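Local coordinates for metallocarboxypeptidase (Trypanosoma cruzi, PDB 3DWC), which probably removes single amino acids from the C-termini of peptides with broad specificity, except proline, as a cobalt-bound metallocarboxypeptidase of the M32 family, at residues Glu198-Pro203 / Asn336-Val340; Ile136-Arg140 / Leu372-Glu378. All coordinates share one frame; numbering follows the deposited sequence.

Contact 1 of 2, residues Glu198-Pro203 / Asn336-Val340; sequences ETVLEP and NMKRV. With SO4 (sulfate ion), chain U.
The carboxylate of Glu198 lies over one face of the Arg339 guanidinium, the two planes only 17° apart. This stack belongs to a loop-on-helix contact at the surface of the largely helical M32 fold, where the extended connection between helices 168-196 and 209-222 runs across the short helix 334-341. Glu198 OE1 is 3.5 Å from Arg339 NE but well out of the guanidinium plane, so the salt bridge rests on charge alone and the N-H groups are left to point elsewhere. NE and NH2 both turn to the carbonyl oxygen of Thr199, which lies near the guanidinium plane; NH2 approaches it on a lone pair at 3.0 Å. Bends at chi2 and chi3 of Arg339 turn the guanidinium so that this edge faces the loop. NH2 also donates to O4 of a sulfate, probably from the crystallisation liquor, whose O3 accepts from Thr199 N at 2.6 Å. The anion thus bridges the arginine and the loop backbone.

One turn earlier on the helix, Asn336 holds the loop through both ends of its amide. With CG trans to the backbone N (chi1 -177°), OD1 accepts from Leu201 N at 2.8 Å and ND2 donates to Leu201 O, which lies near the amide plane. ND2 has a second acceptor in Ala331 O, so this buried amide is fixed in rotation. Val340 CG2 packs against Val200 CG1 and against CD of the Pro203 ring, while Met337 SD sits 4.0 Å from Pro203 CG; Phe258 borders both Met337 and Pro203. Between the two polar grips, a water donates to Thr199 O and, at 2.6 Å, to Asn336 OD1.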
ATOM      1  N   GLU B 198       6.768 -47.563 -10.567  1.00 44.66           N
ATOM      2  CA  GLU B 198       5.532 -46.994 -11.108  1.00 44.43           C
ATOM      3  C   GLU B 198       5.796 -45.898 -12.151  1.00 42.71           C
ATOM      4  O   GLU B 198       6.682 -45.034 -11.970  1.00 41.91           O
ATOM      5  CB  GLU B 198       4.668 -46.395  -9.995  1.00 44.61           C
ATOM      6  CG  GLU B 198       3.981 -47.423  -9.096  1.00 47.18           C
ATOM      7  CD  GLU B 198       2.993 -46.774  -8.140  1.00 46.85           C
ATOM      8  OE1 GLU B 198       3.179 -45.578  -7.805  1.00 50.22           O
ATOM      9  OE2 GLU B 198       2.027 -47.466  -7.719  1.00 52.90           O
ATOM     10  N   THR B 199       4.992 -45.917 -13.214  1.00 41.32           N
ATOM     11  CA  THR B 199       5.041 -44.874 -14.236  1.00 41.11           C
ATOM     12  C   THR B 199       4.499 -43.566 -13.680  1.00 40.11           C
ATOM     13  O   THR B 199       3.458 -43.552 -13.021  1.00 40.23           O
ATOM     14  CB  THR B 199       4.219 -45.220 -15.487  1.00 41.51           C
ATOM     15  OG1 THR B 199       4.687 -46.459 -16.050  1.00 41.26           O
ATOM     16  CG2 THR B 199       4.342 -44.068 -16.540  1.00 40.94           C
ATOM     17  N   VAL B 200       5.239 -42.493 -13.918  1.00 38.98           N
ATOM     18  CA  VAL B 200       4.840 -41.159 -13.543  1.00 38.91           C
ATOM     19  C   VAL B 200       4.966 -40.272 -14.801  1.00 38.77           C
ATOM     20  O   VAL B 200       6.055 -40.080 -15.321  1.00 38.56           O
ATOM     21  CB  VAL B 200       5.700 -40.593 -12.390  1.00 39.50           C
ATOM     22  CG1 VAL B 200       5.222 -39.190 -12.014  1.00 39.15           C
ATOM     23  CG2 VAL B 200       5.658 -41.510 -11.150  1.00 36.26           C
ATOM     24  N   LEU B 201       3.832 -39.757 -15.277  1.00 37.61           N
ATOM     25  CA  LEU B 201       3.798 -38.830 -16.401  1.00 36.33           C
ATOM     26  C   LEU B 201       3.883 -37.407 -15.842  1.00 36.39           C
ATOM     27  O   LEU B 201       3.029 -36.979 -15.032  1.00 35.15           O
ATOM     28  CB  LEU B 201       2.526 -39.019 -17.196  1.00 35.42           C
ATOM     29  CG  LEU B 201       2.154 -40.454 -17.587  1.00 36.43           C
ATOM     30  CD1 LEU B 201       0.789 -40.491 -18.249  1.00 39.18           C
ATOM     31  CD2 LEU B 201       3.198 -41.076 -18.515  1.00 36.58           C
ATOM     32  N   GLU B 202       4.928 -36.694 -16.246  1.00 35.65           N
ATOM     33  CA  GLU B 202       5.094 -35.316 -15.862  1.00 36.08           C
ATOM     34  C   GLU B 202       4.146 -34.428 -16.658  1.00 34.15           C
ATOM     35  O   GLU B 202       4.055 -34.535 -17.887  1.00 32.59           O
ATOM     36  CB  GLU B 202       6.524 -34.825 -16.101  1.00 37.54           C
ATOM     37  CG  GLU B 202       7.493 -35.251 -15.025  1.00 44.48           C
ATOM     38  CD  GLU B 202       7.166 -34.660 -13.688  1.00 51.87           C
ATOM     39  OE1 GLU B 202       7.070 -35.458 -12.735  1.00 57.23           O
ATOM     40  OE2 GLU B 202       6.990 -33.409 -13.582  1.00 57.41           O
ATOM     41  N   PRO B 203       3.450 -33.536 -15.964  1.00 32.36           N
ATOM     42  CA  PRO B 203       2.677 -32.548 -16.716  1.00 32.28           C
ATOM     43  C   PRO B 203       3.536 -31.745 -17.706  1.00 31.31           C
ATOM     44  O   PRO B 203       4.622 -31.271 -17.347  1.00 30.26           O
ATOM     45  CB  PRO B 203       2.113 -31.661 -15.618  1.00 31.40           C
ATOM     46  CG  PRO B 203       2.024 -32.599 -14.425  1.00 31.01           C
ATOM     47  CD  PRO B 203       3.285 -33.370 -14.510  1.00 32.88           C
ATOM     48  N   ASN B 336      -2.242 -40.455 -11.556  1.00 30.36           N
ATOM     49  CA  ASN B 336      -0.949 -39.905 -11.932  1.00 30.18           C
ATOM     50  C   ASN B 336      -0.604 -38.626 -11.158  1.00 29.73           C
ATOM     51  O   ASN B 336       0.524 -38.476 -10.708  1.00 30.58           O
ATOM     52  CB  ASN B 336      -0.849 -39.630 -13.430  1.00 29.86           C
ATOM     53  CG  ASN B 336       0.516 -39.137 -13.806  1.00 29.14           C
ATOM     54  OD1 ASN B 336       1.441 -39.936 -13.849  1.00 28.33           O
ATOM     55  ND2 ASN B 336       0.675 -37.822 -14.025  1.00 24.32           N
ATOM     56  N   MET B 337      -1.563 -37.728 -10.935  1.00 29.34           N
ATOM     57  CA  MET B 337      -1.236 -36.529 -10.195  1.00 29.96           C
ATOM     58  C   MET B 337      -0.852 -36.808  -8.757  1.00 29.88           C
ATOM     59  O   MET B 337      -0.050 -36.095  -8.174  1.00 29.71           O
ATOM     60  CB  MET B 337      -2.341 -35.486 -10.273  1.00 30.05           C
ATOM     61  CG  MET B 337      -2.479 -34.878 -11.667  1.00 29.33           C
ATOM     62  SD  MET B 337      -0.992 -34.086 -12.285  1.00 29.30           S
ATOM     63  CE  MET B 337      -0.646 -33.046 -10.886  1.00 27.46           C
ATOM     64  N   LYS B 338      -1.461 -37.805  -8.146  1.00 31.84           N
ATOM     65  CA  LYS B 338      -0.999 -38.238  -6.831  1.00 31.89           C
ATOM     66  C   LYS B 338       0.481 -38.642  -6.851  1.00 31.92           C
ATOM     67  O   LYS B 338       1.240 -38.351  -5.929  1.00 31.24           O
ATOM     68  CB  LYS B 338      -1.861 -39.386  -6.312  1.00 32.16           C
ATOM     69  CG  LYS B 338      -1.447 -39.867  -4.937  1.00 33.07           C
ATOM     70  CD  LYS B 338      -2.417 -40.938  -4.441  1.00 34.27           C
ATOM     71  CE  LYS B 338      -1.805 -41.813  -3.389  1.00 37.48           C
ATOM     72  NZ  LYS B 338      -2.808 -42.905  -2.997  1.00 40.33           N
ATOM     73  N   ARG B 339       0.896 -39.307  -7.914  1.00 33.13           N
ATOM     74  CA  ARG B 339       2.277 -39.783  -8.020  1.00 33.79           C
ATOM     75  C   ARG B 339       3.243 -38.641  -8.179  1.00 34.05           C
ATOM     76  O   ARG B 339       4.312 -38.662  -7.592  1.00 34.72           O
ATOM     77  CB  ARG B 339       2.421 -40.791  -9.152  1.00 34.32           C
ATOM     78  CG  ARG B 339       2.272 -42.180  -8.651  1.00 38.04           C
ATOM     79  CD  ARG B 339       1.191 -43.007  -9.254  1.00 42.09           C
ATOM     80  NE  ARG B 339       1.624 -43.817 -10.348  1.00 42.94           N
ATOM     81  CZ  ARG B 339       1.119 -44.995 -10.724  1.00 44.59           C
ATOM     82  NH1 ARG B 339       0.146 -45.624 -10.074  1.00 46.27           N
ATOM     83  NH2 ARG B 339       1.635 -45.571 -11.787  1.00 44.91           N
ATOM     84  N   VAL B 340       2.836 -37.631  -8.947  1.00 34.11           N
ATOM     85  CA  VAL B 340       3.597 -36.394  -9.112  1.00 33.50           C
ATOM     86  C   VAL B 340       3.690 -35.614  -7.764  1.00 34.13           C
ATOM     87  O   VAL B 340       4.765 -35.290  -7.297  1.00 34.23           O
ATOM     88  CB  VAL B 340       2.940 -35.501 -10.216  1.00 32.48           C
ATOM     89  CG1 VAL B 340       3.582 -34.083 -10.257  1.00 30.77           C
ATOM     90  CG2 VAL B 340       2.984 -36.205 -11.584  1.00 29.84           C
TER
HETATM   91  S   SO4 U 611       2.183 -48.602 -13.468  1.00 71.32           S
HETATM   92  O1  SO4 U 611       1.039 -48.836 -14.360  1.00 70.95           O
HETATM   93  O2  SO4 U 611       3.135 -49.711 -13.560  1.00 71.51           O
HETATM   94  O3  SO4 U 611       2.875 -47.377 -13.853  1.00 70.48           O
HETATM   95  O4  SO4 U 611       1.702 -48.510 -12.090  1.00 71.41           O
HETATM   96  O   HOH W   1       1.013 -42.480 -14.005  1.00 20.14           O

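Contact 2 of 2, residues Ile136-Arg140 / Leu372-Glu378; sequences IALFR and LMDGNIE
Extended from CG to NE, with chi2 at 168° and chi3 at -177°, the side chain of Arg140 carries its guanidinium to the carbonyl oxygen of Leu372, whereas Met373 is bent at chi2 and chi3 and doubles back to bring its SD within 3.7 Å of Arg140 N. Arg140 NH1 donates to Leu372 O at 3.0 Å, and NE adds a weak bond to the same oxygen. The oxygen lies somewhat out of the guanidinium plane, and NH1 is itself tilted from the plane of the carbonyl.

That oxygen also accepts from Gly375 N, inside the Schellman motif that ends helix 358-374. NH1 and the glycine N-H arrive from opposite faces of the carbonyl plane, so helix 125-147 reaches the C-terminal turn of its neighbour without displacing the capping bond. Gly375 itself takes up a positive phi of 88°. Beyond the turn, Glu378 OE1 makes a salt bridge to Arg140 NH1 at 3.4 Å, with a weak hydrogen bond in it; its carboxylate stands almost perpendicular to the guanidinium.

Apolar contacts make up the rest: Ile136 CD1 presses on Leu372 CD1 at 3.5 Å, tighter than usual for two carbons, as the side chains cross at about a right angle. Phe417 borders both residues and stacks on the Phe139 ring. Met373 CE reaches Phe139 CB.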
ATOM      1  N   ILE B 136      26.624 -15.745  15.941  1.00 51.53           N
ATOM      2  CA  ILE B 136      26.490 -16.750  16.980  1.00 51.90           C
ATOM      3  C   ILE B 136      26.780 -16.168  18.369  1.00 52.17           C
ATOM      4  O   ILE B 136      26.173 -16.592  19.350  1.00 52.81           O
ATOM      5  CB  ILE B 136      27.395 -18.001  16.709  1.00 52.14           C
ATOM      6  CG1 ILE B 136      26.995 -18.689  15.403  1.00 53.40           C
ATOM      7  CG2 ILE B 136      27.307 -19.023  17.855  1.00 51.56           C
ATOM      8  CD1 ILE B 136      25.578 -19.252  15.399  1.00 54.26           C
ATOM      9  N   ALA B 137      27.697 -15.205  18.466  1.00 51.97           N
ATOM     10  CA  ALA B 137      27.989 -14.577  19.759  1.00 51.56           C
ATOM     11  C   ALA B 137      26.873 -13.620  20.164  1.00 51.16           C
ATOM     12  O   ALA B 137      26.539 -13.510  21.337  1.00 50.75           O
ATOM     13  CB  ALA B 137      29.327 -13.855  19.714  1.00 51.73           C
ATOM     14  N   LEU B 138      26.306 -12.933  19.175  1.00 51.36           N
ATOM     15  CA  LEU B 138      25.151 -12.045  19.378  1.00 51.59           C
ATOM     16  C   LEU B 138      23.900 -12.822  19.842  1.00 51.82           C
ATOM     17  O   LEU B 138      23.200 -12.389  20.776  1.00 51.45           O
ATOM     18  CB  LEU B 138      24.845 -11.288  18.078  1.00 51.68           C
ATOM     19  CG  LEU B 138      24.035  -9.987  18.102  1.00 51.98           C
ATOM     20  CD1 LEU B 138      22.549 -10.268  18.227  1.00 54.19           C
ATOM     21  CD2 LEU B 138      24.483  -9.051  19.196  1.00 52.64           C
ATOM     22  N   PHE B 139      23.635 -13.959  19.184  1.00 51.76           N
ATOM     23  CA  PHE B 139      22.494 -14.833  19.515  1.00 51.47           C
ATOM     24  C   PHE B 139      22.604 -15.377  20.912  1.00 51.46           C
ATOM     25  O   PHE B 139      21.601 -15.426  21.640  1.00 51.84           O
ATOM     26  CB  PHE B 139      22.411 -16.042  18.570  1.00 51.49           C
ATOM     27  CG  PHE B 139      22.089 -15.705  17.150  1.00 51.24           C
ATOM     28  CD1 PHE B 139      22.653 -16.437  16.121  1.00 50.76           C
ATOM     29  CD2 PHE B 139      21.186 -14.683  16.825  1.00 53.37           C
ATOM     30  CE1 PHE B 139      22.350 -16.156  14.811  1.00 51.82           C
ATOM     31  CE2 PHE B 139      20.879 -14.408  15.521  1.00 51.02           C
ATOM     32  CZ  PHE B 139      21.463 -15.132  14.514  1.00 51.30           C
ATOM     33  N   ARG B 140      23.812 -15.815  21.278  1.00 51.63           N
ATOM     34  CA  ARG B 140      24.080 -16.300  22.636  1.00 51.81           C
ATOM     35  C   ARG B 140      23.833 -15.198  23.652  1.00 51.50           C
ATOM     36  O   ARG B 140      23.333 -15.459  24.756  1.00 51.47           O
ATOM     37  CB  ARG B 140      25.525 -16.781  22.789  1.00 52.34           C
ATOM     38  CG  ARG B 140      25.872 -18.075  22.055  1.00 53.49           C
ATOM     39  CD  ARG B 140      27.390 -18.291  22.035  1.00 53.45           C
ATOM     40  NE  ARG B 140      27.789 -19.483  21.279  1.00 54.35           N
ATOM     41  CZ  ARG B 140      29.050 -19.829  21.028  1.00 54.50           C
ATOM     42  NH1 ARG B 140      29.317 -20.940  20.338  1.00 54.97           N
ATOM     43  NH2 ARG B 140      30.051 -19.066  21.454  1.00 54.23           N
ATOM     44  N   LEU B 372      25.303 -24.922  18.854  1.00 42.85           N
ATOM     45  CA  LEU B 372      26.097 -23.679  18.815  1.00 43.42           C
ATOM     46  C   LEU B 372      25.839 -22.853  20.087  1.00 43.94           C
ATOM     47  O   LEU B 372      26.750 -22.417  20.763  1.00 44.66           O
ATOM     48  CB  LEU B 372      25.775 -22.853  17.557  1.00 42.81           C
ATOM     49  CG  LEU B 372      26.307 -23.349  16.209  1.00 42.27           C
ATOM     50  CD1 LEU B 372      25.525 -22.718  15.084  1.00 41.33           C
ATOM     51  CD2 LEU B 372      27.845 -23.054  16.032  1.00 41.73           C
ATOM     52  N   MET B 373      24.571 -22.671  20.396  1.00 44.72           N
ATOM     53  CA  MET B 373      24.098 -21.979  21.589  1.00 45.41           C
ATOM     54  C   MET B 373      24.693 -22.624  22.868  1.00 45.96           C
ATOM     55  O   MET B 373      25.103 -21.915  23.799  1.00 45.90           O
ATOM     56  CB  MET B 373      22.549 -22.059  21.588  1.00 45.21           C
ATOM     57  CG  MET B 373      21.774 -20.784  21.908  1.00 46.94           C
ATOM     58  SD  MET B 373      22.264 -19.207  21.158  1.00 48.42           S
ATOM     59  CE  MET B 373      22.748 -19.673  19.518  1.00 49.27           C
ATOM     60  N   ASP B 374      24.742 -23.964  22.880  1.00 46.14           N
ATOM     61  CA  ASP B 374      25.312 -24.786  23.976  1.00 46.59           C
ATOM     62  C   ASP B 374      26.818 -24.674  24.169  1.00 46.52           C
ATOM     63  O   ASP B 374      27.321 -25.025  25.227  1.00 46.18           O
ATOM     64  CB  ASP B 374      25.065 -26.290  23.713  1.00 46.77           C
ATOM     65  CG  ASP B 374      23.974 -26.882  24.581  1.00 48.98           C
ATOM     66  OD1 ASP B 374      23.432 -26.164  25.454  1.00 51.11           O
ATOM     67  OD2 ASP B 374      23.656 -28.086  24.384  1.00 49.97           O
ATOM     68  N   GLY B 375      27.533 -24.264  23.126  1.00 46.84           N
ATOM     69  CA  GLY B 375      28.992 -24.325  23.110  1.00 46.78           C
ATOM     70  C   GLY B 375      29.552 -25.653  22.613  1.00 47.09           C
ATOM     71  O   GLY B 375      30.770 -25.799  22.495  1.00 47.61           O
ATOM     72  N   ASN B 376      28.694 -26.633  22.327  1.00 47.07           N
ATOM     73  CA  ASN B 376      29.166 -27.937  21.841  1.00 47.14           C
ATOM     74  C   ASN B 376      29.934 -27.835  20.538  1.00 47.06           C
ATOM     75  O   ASN B 376      30.826 -28.631  20.279  1.00 47.78           O
ATOM     76  CB  ASN B 376      28.016 -28.928  21.661  1.00 47.43           C
ATOM     77  CG  ASN B 376      27.594 -29.578  22.967  1.00 48.86           C
ATOM     78  OD1 ASN B 376      28.090 -30.648  23.322  1.00 50.32           O
ATOM     79  ND2 ASN B 376      26.676 -28.935  23.691  1.00 50.30           N
ATOM     80  N   ILE B 377      29.578 -26.870  19.705  1.00 46.91           N
ATOM     81  CA  ILE B 377      30.300 -26.640  18.462  1.00 46.79           C
ATOM     82  C   ILE B 377      30.445 -25.156  18.242  1.00 46.37           C
ATOM     83  O   ILE B 377      29.730 -24.354  18.843  1.00 45.47           O
ATOM     84  CB  ILE B 377      29.594 -27.303  17.222  1.00 46.73           C
ATOM     85  CG1 ILE B 377      28.221 -26.666  16.950  1.00 47.12           C
ATOM     86  CG2 ILE B 377      29.499 -28.820  17.414  1.00 46.58           C
ATOM     87  CD1 ILE B 377      27.440 -27.318  15.856  1.00 46.65           C
ATOM     88  N   GLU B 378      31.364 -24.809  17.353  1.00 46.68           N
ATOM     89  CA  GLU B 378      31.638 -23.423  17.016  1.00 47.27           C
ATOM     90  C   GLU B 378      31.375 -23.196  15.537  1.00 47.16           C
ATOM     91  O   GLU B 378      31.493 -24.120  14.739  1.00 47.43           O
ATOM     92  CB  GLU B 378      33.099 -23.098  17.331  1.00 47.93           C
ATOM     93  CG  GLU B 378      33.472 -23.225  18.815  1.00 49.88           C
ATOM     94  CD  GLU B 378      32.826 -22.148  19.674  1.00 52.37           C
ATOM     95  OE1 GLU B 378      32.521 -21.061  19.129  1.00 53.18           O
ATOM     96  OE2 GLU B 378      32.629 -22.391  20.891  1.00 54.54           O
TER

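In the fold
Contact 1 is a surface contact and contact 2 a buried one, their centres about 44 Å apart and their nearest atoms about 33 Å apart. They share no element, although helix 334-341 of the first and helix 358-374 of the second follow each other in the chain. Each uses an arginine on a helix to reach a backbone carbonyl. At 198-203/336-340 the acceptor belongs to an irregular loop, with water and sulfate entering the network; at 136-140/372-378 it belongs to a helix end, and the polar bonds border buried aliphatic and aromatic groups. Both lie away from the cobalt site.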